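PDB 2FJK: fructose-bisphosphate aldolase from Thermus caldophilus, which belongs to the class II fructose-bisphosphate aldolase family, enzymes built on a TIM-barrel fold, and is modelled with bound 1,3-dihydroxyacetonephosphate. Local coordinates for residues P43-L48 and P74-L79; L151-E156 and A171-T176. All blocks are in the same frame, centred on the assembly; numbering follows the deposited sequence.

Interaction 1 (P43-L48 and P74-L79)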
ATOM      1  N   PRO A  43       8.433  20.715   7.800  1.00 25.77           N
ATOM      2  CA  PRO A  43       8.793  19.687   6.822  1.00 22.33           C
ATOM      3  C   PRO A  43       9.732  18.785   7.616  1.00 21.00           C
ATOM      4  O   PRO A  43      10.257  19.221   8.631  1.00 21.05           O
ATOM      5  CB  PRO A  43       9.509  20.484   5.735  1.00 24.82           C
ATOM      6  CG  PRO A  43      10.117  21.645   6.508  1.00 24.30           C
ATOM      7  CD  PRO A  43       9.006  22.027   7.436  1.00 24.03           C
ATOM      8  N   VAL A  44       9.933  17.541   7.194  1.00 19.00           N
ATOM      9  CA  VAL A  44      10.814  16.648   7.939  1.00 17.42           C
ATOM     10  C   VAL A  44      11.383  15.548   7.053  1.00 17.50           C
ATOM     11  O   VAL A  44      10.814  15.210   6.016  1.00 16.41           O
ATOM     12  CB  VAL A  44      10.064  15.989   9.134  1.00 18.64           C
ATOM     13  CG1 VAL A  44       9.036  14.992   8.624  1.00 14.69           C
ATOM     14  CG2 VAL A  44      11.059  15.302  10.076  1.00 18.00           C
ATOM     15  N   ILE A  45      12.521  15.005   7.473  1.00 17.38           N
ATOM     16  CA  ILE A  45      13.187  13.933   6.753  1.00 18.36           C
ATOM     17  C   ILE A  45      13.323  12.715   7.655  1.00 18.56           C
ATOM     18  O   ILE A  45      13.828  12.816   8.774  1.00 21.53           O
ATOM     19  CB  ILE A  45      14.603  14.353   6.296  1.00 19.06           C
ATOM     20  CG1 ILE A  45      14.504  15.441   5.223  1.00 19.45           C
ATOM     21  CG2 ILE A  45      15.355  13.153   5.735  1.00 16.97           C
ATOM     22  CD1 ILE A  45      15.849  15.980   4.772  1.00 18.59           C
ATOM     23  N   LEU A  46      12.852  11.569   7.179  1.00 18.31           N
ATOM     24  CA  LEU A  46      12.983  10.331   7.938  1.00 18.13           C
ATOM     25  C   LEU A  46      14.269   9.661   7.439  1.00 19.02           C
ATOM     26  O   LEU A  46      14.380   9.281   6.270  1.00 19.55           O
ATOM     27  CB  LEU A  46      11.763   9.432   7.713  1.00 17.86           C
ATOM     28  CG  LEU A  46      10.462   9.997   8.292  1.00 15.24           C
ATOM     29  CD1 LEU A  46       9.333   8.998   8.148  1.00 17.88           C
ATOM     30  CD2 LEU A  46      10.675  10.301   9.752  1.00 18.65           C
ATOM     31  N   ALA A  47      15.254   9.549   8.324  1.00 18.91           N
ATOM     32  CA  ALA A  47      16.536   8.954   7.967  1.00 18.13           C
ATOM     33  C   ALA A  47      16.671   7.525   8.459  1.00 17.80           C
ATOM     34  O   ALA A  47      16.367   7.213   9.610  1.00 18.36           O
ATOM     35  CB  ALA A  47      17.689   9.810   8.528  1.00 17.03           C
ATOM     36  N   LEU A  48      17.116   6.652   7.570  1.00 19.13           N
ATOM     37  CA  LEU A  48      17.316   5.270   7.934  1.00 20.84           C
ATOM     38  C   LEU A  48      18.707   4.803   7.537  1.00 20.98           C
ATOM     39  O   LEU A  48      19.023   4.712   6.361  1.00 20.05           O
ATOM     40  CB  LEU A  48      16.279   4.373   7.266  1.00 19.82           C
ATOM     41  CG  LEU A  48      14.866   4.352   7.839  1.00 21.14           C
ATOM     42  CD1 LEU A  48      14.123   5.634   7.453  1.00 20.68           C
ATOM     43  CD2 LEU A  48      14.145   3.126   7.299  1.00 19.62           C
ATOM     44  N   PRO A  74       5.465  18.183   4.348  1.00 24.08           N
ATOM     45  CA  PRO A  74       6.415  17.557   3.417  1.00 25.13           C
ATOM     46  C   PRO A  74       7.323  16.594   4.167  1.00 24.28           C
ATOM     47  O   PRO A  74       7.923  16.967   5.172  1.00 25.38           O
ATOM     48  CB  PRO A  74       7.199  18.745   2.854  1.00 25.64           C
ATOM     49  CG  PRO A  74       6.237  19.915   3.022  1.00 26.32           C
ATOM     50  CD  PRO A  74       5.646  19.644   4.381  1.00 25.79           C
ATOM     51  N   VAL A  75       7.414  15.362   3.682  1.00 23.32           N
ATOM     52  CA  VAL A  75       8.260  14.355   4.309  1.00 24.28           C
ATOM     53  C   VAL A  75       9.131  13.640   3.284  1.00 24.82           C
ATOM     54  O   VAL A  75       8.639  13.183   2.252  1.00 26.51           O
ATOM     55  CB  VAL A  75       7.427  13.277   5.043  1.00 22.87           C
ATOM     56  CG1 VAL A  75       8.342  12.153   5.523  1.00 24.29           C
ATOM     57  CG2 VAL A  75       6.682  13.894   6.222  1.00 21.20           C
ATOM     58  N   ALA A  76      10.425  13.545   3.578  1.00 23.84           N
ATOM     59  CA  ALA A  76      11.367  12.853   2.704  1.00 22.79           C
ATOM     60  C   ALA A  76      11.912  11.648   3.462  1.00 22.48           C
ATOM     61  O   ALA A  76      12.095  11.704   4.678  1.00 22.06           O
ATOM     62  CB  ALA A  76      12.517  13.780   2.310  1.00 21.48           C
ATOM     63  N   VAL A  77      12.157  10.561   2.739  1.00 22.13           N
ATOM     64  CA  VAL A  77      12.708   9.344   3.322  1.00 22.60           C
ATOM     65  C   VAL A  77      14.106   9.128   2.708  1.00 24.91           C
ATOM     66  O   VAL A  77      14.223   8.764   1.537  1.00 24.30           O
ATOM     67  CB  VAL A  77      11.781   8.148   3.022  1.00 21.38           C
ATOM     68  CG1 VAL A  77      12.373   6.862   3.581  1.00 20.64           C
ATOM     69  CG2 VAL A  77      10.386   8.414   3.626  1.00 20.44           C
ATOM     70  N   HIS A  78      15.154   9.381   3.503  1.00 26.63           N
ATOM     71  CA  HIS A  78      16.551   9.260   3.051  1.00 26.78           C
ATOM     72  C   HIS A  78      17.327   8.071   3.616  1.00 27.31           C
ATOM     73  O   HIS A  78      17.118   7.673   4.760  1.00 28.12           O
ATOM     74  CB  HIS A  78      17.341  10.526   3.402  1.00 28.10           C
ATOM     75  CG  HIS A  78      16.892  11.754   2.677  1.00 31.34           C
ATOM     76  ND1 HIS A  78      17.749  12.792   2.377  1.00 32.35           N
ATOM     77  CD2 HIS A  78      15.676  12.124   2.206  1.00 32.50           C
ATOM     78  CE1 HIS A  78      17.082  13.745   1.748  1.00 33.58           C
ATOM     79  NE2 HIS A  78      15.823  13.364   1.631  1.00 32.90           N
ATOM     80  N   LEU A  79      18.249   7.538   2.813  1.00 28.54           N
ATOM     81  CA  LEU A  79      19.077   6.402   3.212  1.00 28.92           C
ATOM     82  C   LEU A  79      20.113   6.777   4.283  1.00 30.62           C
ATOM     83  O   LEU A  79      20.156   6.164   5.337  1.00 31.89           O
ATOM     84  CB  LEU A  79      19.778   5.794   1.992  1.00 27.14           C
ATOM     85  CG  LEU A  79      20.948   4.827   2.246  1.00 26.52           C
ATOM     86  CD1 LEU A  79      20.518   3.680   3.153  1.00 23.29           C
ATOM     87  CD2 LEU A  79      21.455   4.286   0.911  1.00 24.45           C
TER
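I45 lies over one face of the H78 ring, its CG2 3.9 Å from the ring centroid and 20° off the normal, a CH-pi contact displaced toward the rim. A chi1 of -68° sets CG1 of I45 beside the backbone N and leaves CG2 anti to that N, facing the ring, while CD1 reaches round to the far end of the ring, 4.0 Å from H78 CE1. The imidazole is also fixed through its nitrogens: ND1 hydrogen-bonds to NZ of K249, and NE2 makes a weak bond to the carbonyl of T4. On the same face of the sheet, I45 CG1 rests against A76 CB. These are neighbouring parallel strands of the TIM barrel, the two strands of a beta-alpha-beta unit whose connecting helix 50-68 covers the other face together with helix 27-38. On this outer side V44 and V75 stand side by side, with V44 CG1 3.5 Å from V75 CG2, and the L46 side chain runs at a slant to that of V75, CG of L46 4.1 Å from CG1 of V75. The backbones are joined by five hydrogen bonds, with V44 and L46 each using both N and O. L48 N to H78 O extends the pairing beyond strand 44-47.

Interaction 2 (L151-E156 and A171-T176); sequences LLTNPE and AVAIGT
With chi1 at -52°, T153 places OG1 beside its own backbone N and anti to the carbonyl carbon, which turns the hydroxyl to the same side as the amide, and both meet A173. The A173 N-H points almost straight at T153 OG1, 2.8 Å away with an angle of 174° at the hydrogen. In return, T153 N donates to A173 O over 3.1 Å, in the carbonyl plane and on a lone pair. One residue thus grips both the N and the O of A173, and the methyl CB of A173 lies 4.2 Å from L152 CD2. The T153 hydroxyl has a further partner in the carbonyl O of L133, which ties the loop to the end of strand 128-133. L152 packs against the carbonyl of A173: its CB comes within 3.3 Å of A173 O, and CD2 reaches past that oxygen to 3.6 Å from G175 N. Helix 191-200 lies beside the contact, R193 touching L152 and L194 touching I174. The contact joins the loop leading into helix 155-164 to the chain just beyond strand 171-172, and so links a helix entrance with the exit of the following strand in the alpha/beta barrel.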
ATOM      1  N   LEU A 151      41.954  16.837   6.790  1.00 61.62           N
ATOM      2  CA  LEU A 151      40.573  16.539   7.132  1.00 58.26           C
ATOM      3  C   LEU A 151      39.726  17.749   6.765  1.00 55.74           C
ATOM      4  O   LEU A 151      40.260  18.800   6.416  1.00 56.70           O
ATOM      5  CB  LEU A 151      40.454  16.276   8.634  1.00 59.23           C
ATOM      6  CG  LEU A 151      39.052  15.991   9.175  1.00 60.45           C
ATOM      7  CD1 LEU A 151      38.623  14.601   8.732  1.00 60.81           C
ATOM      8  CD2 LEU A 151      39.042  16.098  10.695  1.00 59.89           C
ATOM      9  N   LEU A 152      38.410  17.595   6.848  1.00 51.49           N
ATOM     10  CA  LEU A 152      37.477  18.677   6.556  1.00 47.64           C
ATOM     11  C   LEU A 152      37.398  19.060   5.085  1.00 45.10           C
ATOM     12  O   LEU A 152      38.404  19.123   4.381  1.00 43.83           O
ATOM     13  CB  LEU A 152      37.820  19.910   7.394  1.00 47.21           C
ATOM     14  CG  LEU A 152      37.992  19.660   8.898  1.00 47.33           C
ATOM     15  CD1 LEU A 152      38.204  20.993   9.599  1.00 47.19           C
ATOM     16  CD2 LEU A 152      36.772  18.950   9.466  1.00 45.19           C
ATOM     17  N   THR A 153      36.175  19.330   4.642  1.00 42.61           N
ATOM     18  CA  THR A 153      35.883  19.700   3.266  1.00 39.47           C
ATOM     19  C   THR A 153      36.626  20.931   2.769  1.00 38.35           C
ATOM     20  O   THR A 153      36.695  21.951   3.455  1.00 37.72           O
ATOM     21  CB  THR A 153      34.379  19.969   3.080  1.00 38.86           C
ATOM     22  OG1 THR A 153      33.631  18.860   3.593  1.00 39.18           O
ATOM     23  CG2 THR A 153      34.050  20.162   1.604  1.00 38.52           C
ATOM     24  N   ASN A 154      37.171  20.824   1.563  1.00 36.84           N
ATOM     25  CA  ASN A 154      37.882  21.922   0.924  1.00 37.84           C
ATOM     26  C   ASN A 154      36.901  22.490  -0.107  1.00 37.72           C
ATOM     27  O   ASN A 154      36.489  21.786  -1.032  1.00 36.68           O
ATOM     28  CB  ASN A 154      39.137  21.394   0.226  1.00 39.35           C
ATOM     29  CG  ASN A 154      39.817  22.446  -0.638  1.00 41.51           C
ATOM     30  OD1 ASN A 154      40.381  23.419  -0.135  1.00 43.22           O
ATOM     31  ND2 ASN A 154      39.762  22.251  -1.948  1.00 42.06           N
ATOM     32  N   PRO A 155      36.511  23.765   0.042  1.00 38.47           N
ATOM     33  CA  PRO A 155      35.570  24.407  -0.882  1.00 39.64           C
ATOM     34  C   PRO A 155      35.781  24.139  -2.374  1.00 40.78           C
ATOM     35  O   PRO A 155      34.887  23.608  -3.036  1.00 42.05           O
ATOM     36  CB  PRO A 155      35.669  25.894  -0.512  1.00 39.56           C
ATOM     37  CG  PRO A 155      36.977  26.010   0.220  1.00 39.38           C
ATOM     38  CD  PRO A 155      37.027  24.744   1.013  1.00 39.68           C
ATOM     39  N   GLU A 156      36.945  24.499  -2.908  1.00 41.37           N
ATOM     40  CA  GLU A 156      37.214  24.272  -4.326  1.00 41.09           C
ATOM     41  C   GLU A 156      36.883  22.842  -4.710  1.00 40.27           C
ATOM     42  O   GLU A 156      36.249  22.595  -5.733  1.00 38.19           O
ATOM     43  CB  GLU A 156      38.680  24.551  -4.655  1.00 42.55           C
ATOM     44  CG  GLU A 156      38.971  25.979  -5.053  1.00 44.73           C
ATOM     45  CD  GLU A 156      38.543  26.972  -4.002  1.00 46.82           C
ATOM     46  OE1 GLU A 156      38.691  26.658  -2.797  1.00 47.66           O
ATOM     47  OE2 GLU A 156      38.072  28.068  -4.378  1.00 47.40           O
ATOM     48  N   ALA A 171      27.022  16.744   1.942  1.00 28.80           N
ATOM     49  CA  ALA A 171      27.248  16.790   3.379  1.00 27.37           C
ATOM     50  C   ALA A 171      28.687  17.293   3.555  1.00 26.19           C
ATOM     51  O   ALA A 171      29.608  16.784   2.913  1.00 24.51           O
ATOM     52  CB  ALA A 171      27.090  15.393   3.969  1.00 27.90           C
ATOM     53  N   VAL A 172      28.884  18.291   4.406  1.00 24.83           N
ATOM     54  CA  VAL A 172      30.224  18.834   4.598  1.00 26.82           C
ATOM     55  C   VAL A 172      30.865  18.493   5.936  1.00 25.81           C
ATOM     56  O   VAL A 172      30.181  18.262   6.933  1.00 25.79           O
ATOM     57  CB  VAL A 172      30.227  20.370   4.427  1.00 25.54           C
ATOM     58  CG1 VAL A 172      29.653  20.731   3.061  1.00 28.21           C
ATOM     59  CG2 VAL A 172      29.422  21.029   5.543  1.00 23.26           C
ATOM     60  N   ALA A 173      32.193  18.469   5.938  1.00 26.72           N
ATOM     61  CA  ALA A 173      32.976  18.169   7.139  1.00 28.45           C
ATOM     62  C   ALA A 173      33.567  19.462   7.694  1.00 27.21           C
ATOM     63  O   ALA A 173      34.516  20.011   7.130  1.00 29.25           O
ATOM     64  CB  ALA A 173      34.098  17.190   6.799  1.00 28.11           C
ATOM     65  N   ILE A 174      33.020  19.946   8.801  1.00 26.28           N
ATOM     66  CA  ILE A 174      33.512  21.190   9.375  1.00 25.66           C
ATOM     67  C   ILE A 174      33.712  21.153  10.878  1.00 26.49           C
ATOM     68  O   ILE A 174      33.678  22.198  11.532  1.00 27.41           O
ATOM     69  CB  ILE A 174      32.568  22.347   9.053  1.00 26.06           C
ATOM     70  CG1 ILE A 174      31.173  22.059   9.628  1.00 24.22           C
ATOM     71  CG2 ILE A 174      32.514  22.548   7.552  1.00 21.51           C
ATOM     72  CD1 ILE A 174      30.163  23.163   9.371  1.00 24.93           C
ATOM     73  N   GLY A 175      33.907  19.959  11.423  1.00 24.73           N
ATOM     74  CA  GLY A 175      34.122  19.847  12.849  1.00 25.54           C
ATOM     75  C   GLY A 175      33.168  18.966  13.626  1.00 25.85           C
ATOM     76  O   GLY A 175      33.385  18.767  14.820  1.00 24.58           O
ATOM     77  N   THR A 176      32.116  18.454  12.980  1.00 25.46           N
ATOM     78  CA  THR A 176      31.150  17.576  13.656  1.00 26.13           C
ATOM     79  C   THR A 176      31.540  16.106  13.504  1.00 26.66           C
ATOM     80  O   THR A 176      32.358  15.756  12.647  1.00 26.98           O
ATOM     81  CB  THR A 176      29.724  17.727  13.079  1.00 25.00           C
ATOM     82  OG1 THR A 176      29.715  17.264  11.727  1.00 26.32           O
ATOM     83  CG2 THR A 176      29.274  19.176  13.108  1.00 24.80           C
TER

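Overall arrangement
Both contacts are buried within the same chain of the tetramer, but they lie on opposite sides of its centre, about 23 Å apart between centres and without touching. Interaction 1 is the more central and joins two complete strands; it covers 540 Å² with regular backbone pairing and mostly apolar side chains, with the H78 imidazole on one face. Interaction 2 buries 228 Å²; two hydrogen bonds cross it, one of them to a threonine hydroxyl that takes the place a backbone carbonyl holds in interaction 1. The two share no secondary-structure element. The bound 1,3-dihydroxyacetonephosphate is nearer interaction 1, about 6 Å from the side chain of A47, against about 11 Å from that of A173 in interaction 2.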